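Local atomic coordinates of Alpha/beta hydrolase (Streptomyces albidoflavus, PDB entry 6KSU), a protein that probably acts as a penicillin-binding-protein-like cyclase that closes non-ribosomal peptides into macrolactams by joining residues of opposite chirality. Residues Thr127-Leu132 with Trp308-Met313; Ala136-Ser141 with Ser175-Cys180; Glu300-Ala305 with Leu460-Gly465. One frame throughout, in Å; residues are numbered along the deposited sequence.

Contact 1: Thr127-Leu132 with Trp308-Met313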
ATOM      1  N   THR A 127     -13.108  11.878   8.610  1.00 28.39           N
ATOM      2  CA  THR A 127     -13.142  12.622   7.360  1.00 24.47           C
ATOM      3  C   THR A 127     -12.452  11.884   6.212  1.00 26.87           C
ATOM      4  O   THR A 127     -11.544  11.062   6.400  1.00 22.44           O
ATOM      5  CB  THR A 127     -12.496  13.990   7.542  1.00 26.99           C
ATOM      6  OG1 THR A 127     -11.113  13.836   7.872  1.00 22.37           O
ATOM      7  CG2 THR A 127     -13.214  14.763   8.677  1.00 33.18           C
ATOM      8  N   VAL A 128     -12.889  12.216   4.998  1.00 27.16           N
ATOM      9  CA  VAL A 128     -12.179  11.786   3.793  1.00 26.97           C
ATOM     10  C   VAL A 128     -10.674  12.039   3.924  1.00 26.20           C
ATOM     11  O   VAL A 128      -9.856  11.170   3.605  1.00 22.03           O
ATOM     12  CB  VAL A 128     -12.781  12.483   2.552  1.00 31.84           C
ATOM     13  CG1 VAL A 128     -11.924  12.241   1.310  1.00 30.88           C
ATOM     14  CG2 VAL A 128     -14.201  11.993   2.320  1.00 27.22           C
ATOM     15  N   ARG A 129     -10.280  13.211   4.427  1.00 22.80           N
ATOM     16  CA  ARG A 129      -8.850  13.478   4.579  1.00 25.66           C
ATOM     17  C   ARG A 129      -8.176  12.464   5.505  1.00 26.79           C
ATOM     18  O   ARG A 129      -7.048  12.024   5.241  1.00 20.66           O
ATOM     19  CB  ARG A 129      -8.618  14.891   5.109  1.00 26.49           C
ATOM     20  CG  ARG A 129      -7.150  15.322   5.037  1.00 29.62           C
ATOM     21  CD  ARG A 129      -6.866  16.540   5.909  1.00 28.96           C
ATOM     22  NE  ARG A 129      -7.653  17.697   5.473  1.00 28.62           N
ATOM     23  CZ  ARG A 129      -7.456  18.362   4.331  1.00 32.37           C
ATOM     24  NH1 ARG A 129      -6.488  18.000   3.490  1.00 31.29           N
ATOM     25  NH2 ARG A 129      -8.227  19.402   4.031  1.00 30.27           N
ATOM     26  N   GLN A 130      -8.842  12.101   6.610  1.00 20.72           N
ATOM     27  CA  GLN A 130      -8.281  11.099   7.505  1.00 25.07           C
ATOM     28  C   GLN A 130      -8.273   9.719   6.871  1.00 21.87           C
ATOM     29  O   GLN A 130      -7.362   8.933   7.132  1.00 17.55           O
ATOM     30  CB  GLN A 130      -9.064  11.056   8.816  1.00 23.05           C
ATOM     31  CG  GLN A 130      -9.023  12.359   9.610  1.00 26.65           C
ATOM     32  CD  GLN A 130     -10.093  12.414  10.685  1.00 30.03           C
ATOM     33  OE1 GLN A 130     -11.111  11.731  10.595  1.00 28.59           O
ATOM     34  NE2 GLN A 130      -9.874  13.239  11.705  1.00 26.57           N
ATOM     35  N   LEU A 131      -9.312   9.384   6.100  1.00 22.81           N
ATOM     36  CA  LEU A 131      -9.330   8.090   5.429  1.00 25.10           C
ATOM     37  C   LEU A 131      -8.145   7.967   4.475  1.00 21.88           C
ATOM     38  O   LEU A 131      -7.367   7.009   4.557  1.00 21.56           O
ATOM     39  CB  LEU A 131     -10.653   7.884   4.692  1.00 23.45           C
ATOM     40  CG  LEU A 131     -11.929   7.699   5.528  1.00 21.97           C
ATOM     41  CD1 LEU A 131     -13.105   7.566   4.575  1.00 25.97           C
ATOM     42  CD2 LEU A 131     -11.862   6.496   6.414  1.00 26.76           C
ATOM     43  N   LEU A 132      -7.947   8.973   3.628  1.00 18.24           N
ATOM     44  CA  LEU A 132      -6.843   8.961   2.669  1.00 23.45           C
ATOM     45  C   LEU A 132      -5.506   8.688   3.342  1.00 23.21           C
ATOM     46  O   LEU A 132      -4.624   8.033   2.757  1.00 19.99           O
ATOM     47  CB  LEU A 132      -6.771  10.310   1.929  1.00 20.97           C
ATOM     48  CG  LEU A 132      -7.533  10.566   0.610  1.00 26.90           C
ATOM     49  CD1 LEU A 132      -7.191   9.561  -0.492  1.00 19.25           C
ATOM     50  CD2 LEU A 132      -9.006  10.601   0.765  1.00 32.19           C
ATOM     51  N   TRP A 308       3.025   9.737   5.658  1.00 20.26           N
ATOM     52  CA  TRP A 308       1.940   9.394   4.748  1.00 23.24           C
ATOM     53  C   TRP A 308       1.152  10.646   4.413  1.00 25.47           C
ATOM     54  O   TRP A 308       0.886  11.483   5.287  1.00 22.83           O
ATOM     55  CB  TRP A 308       0.997   8.350   5.335  1.00 18.63           C
ATOM     56  CG  TRP A 308       0.544   7.348   4.323  1.00 21.78           C
ATOM     57  CD1 TRP A 308      -0.467   7.485   3.418  1.00 23.70           C
ATOM     58  CD2 TRP A 308       1.099   6.037   4.111  1.00 23.16           C
ATOM     59  NE1 TRP A 308      -0.573   6.340   2.651  1.00 22.13           N
ATOM     60  CE2 TRP A 308       0.374   5.440   3.063  1.00 19.82           C
ATOM     61  CE3 TRP A 308       2.126   5.309   4.726  1.00 21.29           C
ATOM     62  CZ2 TRP A 308       0.637   4.152   2.619  1.00 20.21           C
ATOM     63  CZ3 TRP A 308       2.394   4.036   4.278  1.00 23.58           C
ATOM     64  CH2 TRP A 308       1.657   3.470   3.228  1.00 23.68           C
ATOM     65  N   GLY A 309       0.765  10.756   3.157  1.00 21.50           N
ATOM     66  CA  GLY A 309      -0.060  11.860   2.713  1.00 18.88           C
ATOM     67  C   GLY A 309      -1.443  11.372   2.339  1.00 20.50           C
ATOM     68  O   GLY A 309      -2.043  10.584   3.066  1.00 18.63           O
ATOM     69  N   LEU A 310      -1.971  11.814   1.207  1.00 21.08           N
ATOM     70  CA  LEU A 310      -3.262  11.326   0.729  1.00 23.77           C
ATOM     71  C   LEU A 310      -2.979  10.314  -0.380  1.00 24.99           C
ATOM     72  O   LEU A 310      -2.818  10.672  -1.540  1.00 24.98           O
ATOM     73  CB  LEU A 310      -4.135  12.480   0.252  1.00 23.35           C
ATOM     74  CG  LEU A 310      -4.168  13.703   1.181  1.00 23.65           C
ATOM     75  CD1 LEU A 310      -5.033  14.831   0.591  1.00 23.93           C
ATOM     76  CD2 LEU A 310      -4.660  13.320   2.573  1.00 20.91           C
ATOM     77  N   GLY A 311      -2.896   9.041  -0.008  1.00 21.97           N
ATOM     78  CA  GLY A 311      -2.677   7.977  -0.966  1.00 29.50           C
ATOM     79  C   GLY A 311      -1.248   7.791  -1.420  1.00 25.84           C
ATOM     80  O   GLY A 311      -1.005   6.954  -2.292  1.00 25.96           O
ATOM     81  N   LEU A 312      -0.308   8.563  -0.891  1.00 21.08           N
ATOM     82  CA  LEU A 312       1.118   8.347  -1.080  1.00 18.63           C
ATOM     83  C   LEU A 312       1.808   8.283   0.278  1.00 24.65           C
ATOM     84  O   LEU A 312       1.453   9.027   1.194  1.00 23.17           O
ATOM     85  CB  LEU A 312       1.734   9.454  -1.904  1.00 20.25           C
ATOM     86  CG  LEU A 312       1.378   9.514  -3.396  1.00 26.29           C
ATOM     87  CD1 LEU A 312       1.533  10.942  -3.869  1.00 19.92           C
ATOM     88  CD2 LEU A 312       2.259   8.560  -4.214  1.00 22.00           C
ATOM     89  N   MET A 313       2.790   7.399   0.399  1.00 15.58           N
ATOM     90  CA  MET A 313       3.735   7.403   1.506  1.00 22.40           C
ATOM     91  C   MET A 313       5.040   8.080   1.078  1.00 24.37           C
ATOM     92  O   MET A 313       5.324   8.228  -0.113  1.00 23.87           O
ATOM     93  CB  MET A 313       4.027   5.968   1.990  1.00 21.67           C
ATOM     94  CG  MET A 313       5.047   5.200   1.120  1.00 22.75           C
ATOM     95  SD  MET A 313       5.095   3.432   1.472  1.00 28.14           S
ATOM     96  CE  MET A 313       6.194   2.818   0.206  1.00 22.73           C
TER

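Contact 2: Ala136-Ser141 with Ser175-Cys180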
ATOM      1  N   ALA A 136      -7.898   7.675  10.438  1.00 21.82           N
ATOM      2  CA  ALA A 136      -9.285   7.764  10.859  1.00 23.77           C
ATOM      3  C   ALA A 136      -9.626   6.811  11.993  1.00 29.49           C
ATOM      4  O   ALA A 136     -10.752   6.860  12.505  1.00 27.72           O
ATOM      5  CB  ALA A 136     -10.228   7.513   9.684  1.00 21.75           C
ATOM      6  N   GLY A 137      -8.693   5.958  12.402  1.00 28.22           N
ATOM      7  CA  GLY A 137      -8.991   5.023  13.459  1.00 30.88           C
ATOM      8  C   GLY A 137      -9.812   3.833  13.031  1.00 34.29           C
ATOM      9  O   GLY A 137     -10.329   3.115  13.893  1.00 39.19           O
ATOM     10  N   VAL A 138      -9.946   3.601  11.734  1.00 27.72           N
ATOM     11  CA  VAL A 138     -10.613   2.405  11.232  1.00 27.85           C
ATOM     12  C   VAL A 138      -9.676   1.208  11.366  1.00 23.87           C
ATOM     13  O   VAL A 138      -8.467   1.308  11.114  1.00 23.34           O
ATOM     14  CB  VAL A 138     -11.059   2.616   9.770  1.00 29.70           C
ATOM     15  CG1 VAL A 138     -12.165   1.644   9.417  1.00 32.14           C
ATOM     16  CG2 VAL A 138     -11.521   4.068   9.540  1.00 24.10           C
ATOM     17  N   VAL A 139     -10.232   0.068  11.767  1.00 18.92           N
ATOM     18  CA  VAL A 139      -9.483  -1.183  11.797  1.00 25.16           C
ATOM     19  C   VAL A 139      -9.042  -1.559  10.376  1.00 25.05           C
ATOM     20  O   VAL A 139      -9.540  -1.013   9.385  1.00 20.70           O
ATOM     21  CB  VAL A 139     -10.310  -2.315  12.433  1.00 24.01           C
ATOM     22  CG1 VAL A 139     -10.608  -2.009  13.901  1.00 23.55           C
ATOM     23  CG2 VAL A 139     -11.601  -2.507  11.670  1.00 29.13           C
ATOM     24  N   ASP A 140      -8.126  -2.513  10.270  1.00 22.05           N
ATOM     25  CA  ASP A 140      -7.562  -2.848   8.967  1.00 25.21           C
ATOM     26  C   ASP A 140      -8.528  -3.691   8.130  1.00 25.80           C
ATOM     27  O   ASP A 140      -8.850  -3.322   6.997  1.00 27.02           O
ATOM     28  CB  ASP A 140      -6.210  -3.542   9.152  1.00 24.00           C
ATOM     29  CG  ASP A 140      -5.551  -3.928   7.819  1.00 30.69           C
ATOM     30  OD1 ASP A 140      -5.932  -3.375   6.757  1.00 25.35           O
ATOM     31  OD2 ASP A 140      -4.645  -4.790   7.839  1.00 36.41           O
ATOM     32  N   SER A 141      -9.050  -4.784   8.684  1.00 25.80           N
ATOM     33  CA  SER A 141      -9.877  -5.726   7.941  1.00 27.13           C
ATOM     34  C   SER A 141     -11.177  -6.001   8.676  1.00 35.46           C
ATOM     35  O   SER A 141     -11.176  -6.226   9.890  1.00 38.11           O
ATOM     36  CB  SER A 141      -9.142  -7.050   7.730  1.00 27.18           C
ATOM     37  OG  SER A 141      -7.822  -6.803   7.288  1.00 38.78           O
ATOM     38  N   SER A 175      -5.143   0.856   6.861  1.00 19.19           N
ATOM     39  CA  SER A 175      -6.509   0.330   6.870  1.00 22.96           C
ATOM     40  C   SER A 175      -6.984   0.129   5.431  1.00 22.28           C
ATOM     41  O   SER A 175      -7.204   1.097   4.705  1.00 22.13           O
ATOM     42  CB  SER A 175      -7.443   1.275   7.642  1.00 20.10           C
ATOM     43  OG  SER A 175      -8.795   0.865   7.538  1.00 19.14           O
ATOM     44  N   ASN A 176      -7.114  -1.131   5.014  1.00 23.95           N
ATOM     45  CA  ASN A 176      -7.781  -1.425   3.754  1.00 23.30           C
ATOM     46  C   ASN A 176      -9.240  -1.006   3.813  1.00 23.31           C
ATOM     47  O   ASN A 176      -9.803  -0.509   2.829  1.00 21.51           O
ATOM     48  CB  ASN A 176      -7.667  -2.927   3.449  1.00 21.67           C
ATOM     49  CG  ASN A 176      -6.253  -3.347   3.102  1.00 23.66           C
ATOM     50  OD1 ASN A 176      -5.619  -2.739   2.250  1.00 25.10           O
ATOM     51  ND2 ASN A 176      -5.745  -4.370   3.779  1.00 27.14           N
ATOM     52  N   THR A 177      -9.870  -1.229   4.964  1.00 22.52           N
ATOM     53  CA  THR A 177     -11.270  -0.878   5.149  1.00 22.54           C
ATOM     54  C   THR A 177     -11.486   0.620   5.021  1.00 21.43           C
ATOM     55  O   THR A 177     -12.511   1.067   4.489  1.00 23.78           O
ATOM     56  CB  THR A 177     -11.721  -1.376   6.519  1.00 26.27           C
ATOM     57  OG1 THR A 177     -11.381  -2.765   6.635  1.00 29.07           O
ATOM     58  CG2 THR A 177     -13.224  -1.183   6.708  1.00 25.54           C
ATOM     59  N   GLY A 178     -10.530   1.413   5.500  1.00 19.71           N
ATOM     60  CA  GLY A 178     -10.628   2.846   5.301  1.00 21.76           C
ATOM     61  C   GLY A 178     -10.773   3.207   3.835  1.00 23.46           C
ATOM     62  O   GLY A 178     -11.551   4.098   3.471  1.00 21.23           O
ATOM     63  N   TYR A 179     -10.059   2.496   2.966  1.00 25.02           N
ATOM     64  CA  TYR A 179     -10.174   2.830   1.562  1.00 23.23           C
ATOM     65  C   TYR A 179     -11.423   2.225   0.946  1.00 22.30           C
ATOM     66  O   TYR A 179     -12.002   2.822   0.037  1.00 21.89           O
ATOM     67  CB  TYR A 179      -8.912   2.421   0.817  1.00 20.61           C
ATOM     68  CG  TYR A 179      -7.923   3.570   0.746  1.00 22.43           C
ATOM     69  CD1 TYR A 179      -7.647   4.205  -0.467  1.00 15.78           C
ATOM     70  CD2 TYR A 179      -7.286   4.039   1.897  1.00 20.01           C
ATOM     71  CE1 TYR A 179      -6.752   5.255  -0.535  1.00 16.48           C
ATOM     72  CE2 TYR A 179      -6.386   5.106   1.835  1.00 20.30           C
ATOM     73  CZ  TYR A 179      -6.126   5.697   0.609  1.00 21.34           C
ATOM     74  OH  TYR A 179      -5.242   6.737   0.524  1.00 24.03           O
ATOM     75  N   CYS A 180     -11.891   1.090   1.467  1.00 20.33           N
ATOM     76  CA  CYS A 180     -13.174   0.579   1.006  1.00 22.43           C
ATOM     77  C   CYS A 180     -14.294   1.557   1.330  1.00 26.68           C
ATOM     78  O   CYS A 180     -15.244   1.703   0.552  1.00 27.72           O
ATOM     79  CB  CYS A 180     -13.433  -0.791   1.617  1.00 24.28           C
ATOM     80  SG  CYS A 180     -12.167  -2.011   1.144  1.00 31.55           S
TER
HETATM   81  O   HOH W   1      -7.632  -6.370   4.451  1.00 33.11           O

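Contact 3: Glu300-Ala305 with Leu460-Gly465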
ATOM      1  N   GLU A 300       3.410   9.535  12.511  1.00 32.31           N
ATOM      2  CA  GLU A 300       4.355   8.749  11.719  1.00 37.13           C
ATOM      3  C   GLU A 300       3.808   7.348  11.426  1.00 35.79           C
ATOM      4  O   GLU A 300       3.313   6.675  12.338  1.00 30.43           O
ATOM      5  CB  GLU A 300       5.703   8.655  12.440  1.00 39.07           C
ATOM      6  CG  GLU A 300       6.894   8.404  11.498  1.00 43.84           C
ATOM      7  CD  GLU A 300       7.973   7.467  12.080  1.00 46.73           C
ATOM      8  OE1 GLU A 300       8.412   7.699  13.229  1.00 44.22           O
ATOM      9  OE2 GLU A 300       8.386   6.507  11.375  1.00 47.14           O
ATOM     10  N   PRO A 301       3.877   6.866  10.153  1.00 33.40           N
ATOM     11  CA  PRO A 301       3.505   5.462   9.823  1.00 30.15           C
ATOM     12  C   PRO A 301       4.587   4.483  10.261  1.00 29.66           C
ATOM     13  O   PRO A 301       5.352   3.934   9.457  1.00 32.91           O
ATOM     14  CB  PRO A 301       3.329   5.510   8.296  1.00 27.15           C
ATOM     15  CG  PRO A 301       4.190   6.624   7.837  1.00 27.24           C
ATOM     16  CD  PRO A 301       4.346   7.615   8.974  1.00 28.53           C
ATOM     17  N   PHE A 302       4.644   4.249  11.574  1.00 33.54           N
ATOM     18  CA  PHE A 302       5.789   3.580  12.182  1.00 32.86           C
ATOM     19  C   PHE A 302       5.939   2.148  11.679  1.00 31.24           C
ATOM     20  O   PHE A 302       5.036   1.324  11.836  1.00 30.53           O
ATOM     21  CB  PHE A 302       5.648   3.604  13.708  1.00 36.46           C
ATOM     22  CG  PHE A 302       6.905   3.268  14.417  1.00 31.75           C
ATOM     23  CD1 PHE A 302       7.947   4.182  14.458  1.00 36.41           C
ATOM     24  CD2 PHE A 302       7.062   2.039  15.021  1.00 37.25           C
ATOM     25  CE1 PHE A 302       9.120   3.880  15.090  1.00 36.16           C
ATOM     26  CE2 PHE A 302       8.237   1.724  15.660  1.00 43.28           C
ATOM     27  CZ  PHE A 302       9.271   2.649  15.691  1.00 41.54           C
ATOM     28  N   GLY A 303       7.092   1.847  11.096  1.00 23.28           N
ATOM     29  CA  GLY A 303       7.350   0.526  10.559  1.00 29.08           C
ATOM     30  C   GLY A 303       6.974   0.313   9.103  1.00 30.33           C
ATOM     31  O   GLY A 303       7.066  -0.823   8.623  1.00 34.87           O
ATOM     32  N   LEU A 304       6.539   1.367   8.384  1.00 27.75           N
ATOM     33  CA  LEU A 304       6.167   1.306   6.964  1.00 29.84           C
ATOM     34  C   LEU A 304       6.805   2.409   6.129  1.00 23.15           C
ATOM     35  O   LEU A 304       7.357   2.117   5.071  1.00 23.66           O
ATOM     36  CB  LEU A 304       4.641   1.364   6.800  1.00 23.68           C
ATOM     37  CG  LEU A 304       3.840   0.071   6.631  1.00 24.45           C
ATOM     38  CD1 LEU A 304       2.423   0.390   6.125  1.00 25.99           C
ATOM     39  CD2 LEU A 304       4.555  -0.935   5.704  1.00 23.54           C
ATOM     40  N   ALA A 305       6.748   3.663   6.576  1.00 22.57           N
ATOM     41  CA  ALA A 305       7.331   4.782   5.849  1.00 22.32           C
ATOM     42  C   ALA A 305       7.665   5.889   6.840  1.00 30.57           C
ATOM     43  O   ALA A 305       7.302   5.829   8.022  1.00 28.98           O
ATOM     44  CB  ALA A 305       6.376   5.302   4.767  1.00 22.46           C
ATOM     45  N   LEU A 460      -1.531   2.535  22.871  1.00 30.33           N
ATOM     46  CA  LEU A 460      -1.356   1.929  21.560  1.00 33.12           C
ATOM     47  C   LEU A 460      -0.032   1.195  21.465  1.00 28.07           C
ATOM     48  O   LEU A 460       0.984   1.632  22.014  1.00 25.05           O
ATOM     49  CB  LEU A 460      -1.399   2.974  20.438  1.00 37.32           C
ATOM     50  CG  LEU A 460      -2.791   3.476  20.115  1.00 33.95           C
ATOM     51  CD1 LEU A 460      -2.722   4.318  18.851  1.00 37.14           C
ATOM     52  CD2 LEU A 460      -3.707   2.272  19.960  1.00 34.92           C
ATOM     53  N   LEU A 461      -0.066   0.088  20.739  1.00 25.65           N
ATOM     54  CA  LEU A 461       1.107  -0.564  20.188  1.00 28.32           C
ATOM     55  C   LEU A 461       1.025  -0.441  18.668  1.00 29.51           C
ATOM     56  O   LEU A 461      -0.011  -0.772  18.076  1.00 32.47           O
ATOM     57  CB  LEU A 461       1.121  -2.028  20.651  1.00 32.64           C
ATOM     58  CG  LEU A 461       2.095  -3.124  20.235  1.00 39.23           C
ATOM     59  CD1 LEU A 461       2.018  -4.257  21.279  1.00 28.07           C
ATOM     60  CD2 LEU A 461       1.875  -3.659  18.794  1.00 32.70           C
ATOM     61  N   GLN A 462       2.083   0.067  18.027  1.00 25.28           N
ATOM     62  CA  GLN A 462       2.101   0.028  16.574  1.00 28.94           C
ATOM     63  C   GLN A 462       3.408  -0.557  16.043  1.00 26.85           C
ATOM     64  O   GLN A 462       4.483  -0.367  16.621  1.00 27.69           O
ATOM     65  CB  GLN A 462       1.786   1.417  15.945  1.00 27.42           C
ATOM     66  CG  GLN A 462       2.751   2.525  16.199  1.00 33.13           C
ATOM     67  CD  GLN A 462       2.268   3.857  15.638  1.00 28.19           C
ATOM     68  OE1 GLN A 462       3.000   4.836  15.670  1.00 27.41           O
ATOM     69  NE2 GLN A 462       1.034   3.897  15.121  1.00 27.38           N
ATOM     70  N   TYR A 463       3.273  -1.295  14.935  1.00 21.88           N
ATOM     71  CA  TYR A 463       4.343  -1.948  14.179  1.00 23.43           C
ATOM     72  C   TYR A 463       3.805  -2.294  12.799  1.00 24.21           C
ATOM     73  O   TYR A 463       2.609  -2.545  12.640  1.00 24.69           O
ATOM     74  CB  TYR A 463       4.844  -3.236  14.860  1.00 25.75           C
ATOM     75  CG  TYR A 463       3.922  -4.447  14.717  1.00 26.54           C
ATOM     76  CD1 TYR A 463       4.184  -5.440  13.766  1.00 26.94           C
ATOM     77  CD2 TYR A 463       2.804  -4.611  15.540  1.00 27.27           C
ATOM     78  CE1 TYR A 463       3.365  -6.562  13.641  1.00 26.55           C
ATOM     79  CE2 TYR A 463       1.962  -5.727  15.415  1.00 30.58           C
ATOM     80  CZ  TYR A 463       2.259  -6.704  14.458  1.00 36.80           C
ATOM     81  OH  TYR A 463       1.459  -7.819  14.305  1.00 41.73           O
ATOM     82  N   GLY A 464       4.705  -2.359  11.817  1.00 24.22           N
ATOM     83  CA  GLY A 464       4.279  -2.564  10.431  1.00 28.07           C
ATOM     84  C   GLY A 464       3.218  -1.567   9.977  1.00 24.44           C
ATOM     85  O   GLY A 464       2.369  -1.887   9.145  1.00 27.70           O
ATOM     86  N   GLY A 465       3.234  -0.360  10.547  1.00 28.10           N
ATOM     87  CA  GLY A 465       2.260   0.670  10.235  1.00 20.06           C
ATOM     88  C   GLY A 465       0.842   0.408  10.699  1.00 21.18           C
ATOM     89  O   GLY A 465      -0.039   1.208  10.389  1.00 19.12           O
TER

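Contact 1: Thr127-Leu132 with Trp308-Met313
In the beta-lactamase-like domain, the short helix 128-132 ends against the loop that joins strands 307-308 and 313-315, with L132 facing L310. Their CA atoms lie 4.7 Å apart, the nearest CA pair of the two segments. In the apolar contact the end methyl of L310 lies against the root of L132, CD2 being 3.7 Å from L132 CB, while L310 CB lies 3.9 Å from L132 CG, and the two chains pass at a slant. With CG opposite its carbonyl carbon (chi1 -45°), L310 directs its branch along the helix, and CD2 also meets R129. There the same methyl touches the aliphatic part of the arginine, with L310 CD2 4.0 Å from R129 CG. The polar end of R129 is directed elsewhere, its NE forming a salt bridge with D105. The polar link across the contact is weak, since G311 N donates to L132 O over 3.4 Å with an N-H...O angle of 144°. L132 O has a second donor in Y179 OH, so this carbonyl at the helix end is shared between loop and neighbouring helix. At the other end of the helix T127 and Q130 form a capping box. Q130 N donates to T127 OG1 at 3.1 Å, while T127 N returns a bond to Q130 OE1 at 2.8 Å, approaching from above the amide plane (45° out of it). W308 approaches L132 O obliquely and carries M313 CB over one ring face, near the rim; H134 meets the ring edge-to-face. Around the contact, L132 packs on A90 and V93 of helix 85-98 and on L182 of helix 176-189, whereas L312 extends from the loop to F87 of helix 85-98 and to I338 of strand 332-339.

Contact 2: Ala136-Ser141 with Ser175-Cys180
The flat ends of D140 and N176 lie side by side and point the same way, carboxylate and amide planes 39° apart. D140 OD1 is 3.1 Å from N176 ND2, but the angle is too poor for a hydrogen bond. The same oxygen instead receives N176 N at 3.1 Å, almost straight (178°) and nearly along its C-O axis. With CG opposite its backbone N (chi1 180°), D140 brings the carboxylate back to the helix start although its CB points away. D140 OD2 turns to R466 in a salt bridge, and N176 OD1 accepts from K86 NZ, so both flat groups are tied at their far oxygens. N176 ND2 donates to a water oxygen at 2.8 Å, and that water also hydrogen-bonds S141 OG. Further bonds hold the V139 and D140 carbonyls at the first turn. D140 O is gripped twice from one face of its plane, by T177 OG1 at 2.6 Å and T177 N at 3.1 Å. S175, the N-cap, donates from OG to V139 O at 2.7 Å, above that carbonyl plane, and accepts G178 N at 2.7 Å. The first three amides of the helix thus have acceptors in D140 OD1, D140 O and S175 OG, and the carboxylate at the positive helix end is probably stabilised there. V138 CG1 meets T177 CG2 at 4.1 Å, the two side chains passing at an angle. The contact therefore seats the loop after helix 128-132 on the start of helix 176-189, where V138 leans on L131, T177 on F155 and C159 of helix 153-160, and C180 on A254 of helix 252-255.

Contact 3: Glu300-Ala305 with Leu460-Gly465
The backbones of 300-305 and 460-465 meet at F302 and G465, where G465 N donates to F302 O over 2.8 Å, 30° out of the carbonyl plane, and G303 and G464 bring their CA atoms to 4.4 Å. P301 centres an inverse gamma turn, and its O accepts from both L304 N and A305 N, consistent with a tightly curled loop, with F302 O turned to G465 N. Among the side chains, Q462 leans its amide oxygen against the root of F302, OE1 lying 3.5 Å from F302 CB. Its CG sits between the backbone N and carbonyl carbon (chi1 64°) and the chain then runs extended, which sends the amide across to the loop. The hydrogen bond of Q462 OE1 is to R448 NE of the adjoining strand 445-451; its approach to F302 CB is packing. The F302 ring presents its edge to Q462 O, 3.9 Å from F302 CD2, and E300 OE1 lies in the ring plane at its edge. L304 rests over the glycines: its CG is 3.5 Å from G464 O, and its CD1 is 4.1 Å from G465 CA. G464 and G465 both have positive phi, consistent with a type I' turn linking strands 458-463 and 466-470 in a hairpin of the C-terminal antiparallel barrel, here docked on a loop of the beta-lactamase-like domain.

Overall arrangement
Contacts 1 and 2 touch directly, L131 CD2 lying 3.8 Å from A136 CB, and contact 2 is nested within the chain loop that contact 1 closes. Contacts 1 and 3 alternate along the chain and meet where W308 CE3 is 3.8 Å from P301 CB. Contacts 2 and 3 do not touch, their nearest atoms being about 6 Å apart and their centres about 15 Å, yet R466, the residue following the contact 3 segment, reaches contact 2. All three border the probable active site, an SxxK-like set of S83, K86 and Y174: the side chains of W308, N176 and L304 each touch residues of this set, and the barrel turn reaches Y174 through a backbone hydrogen bond of G465.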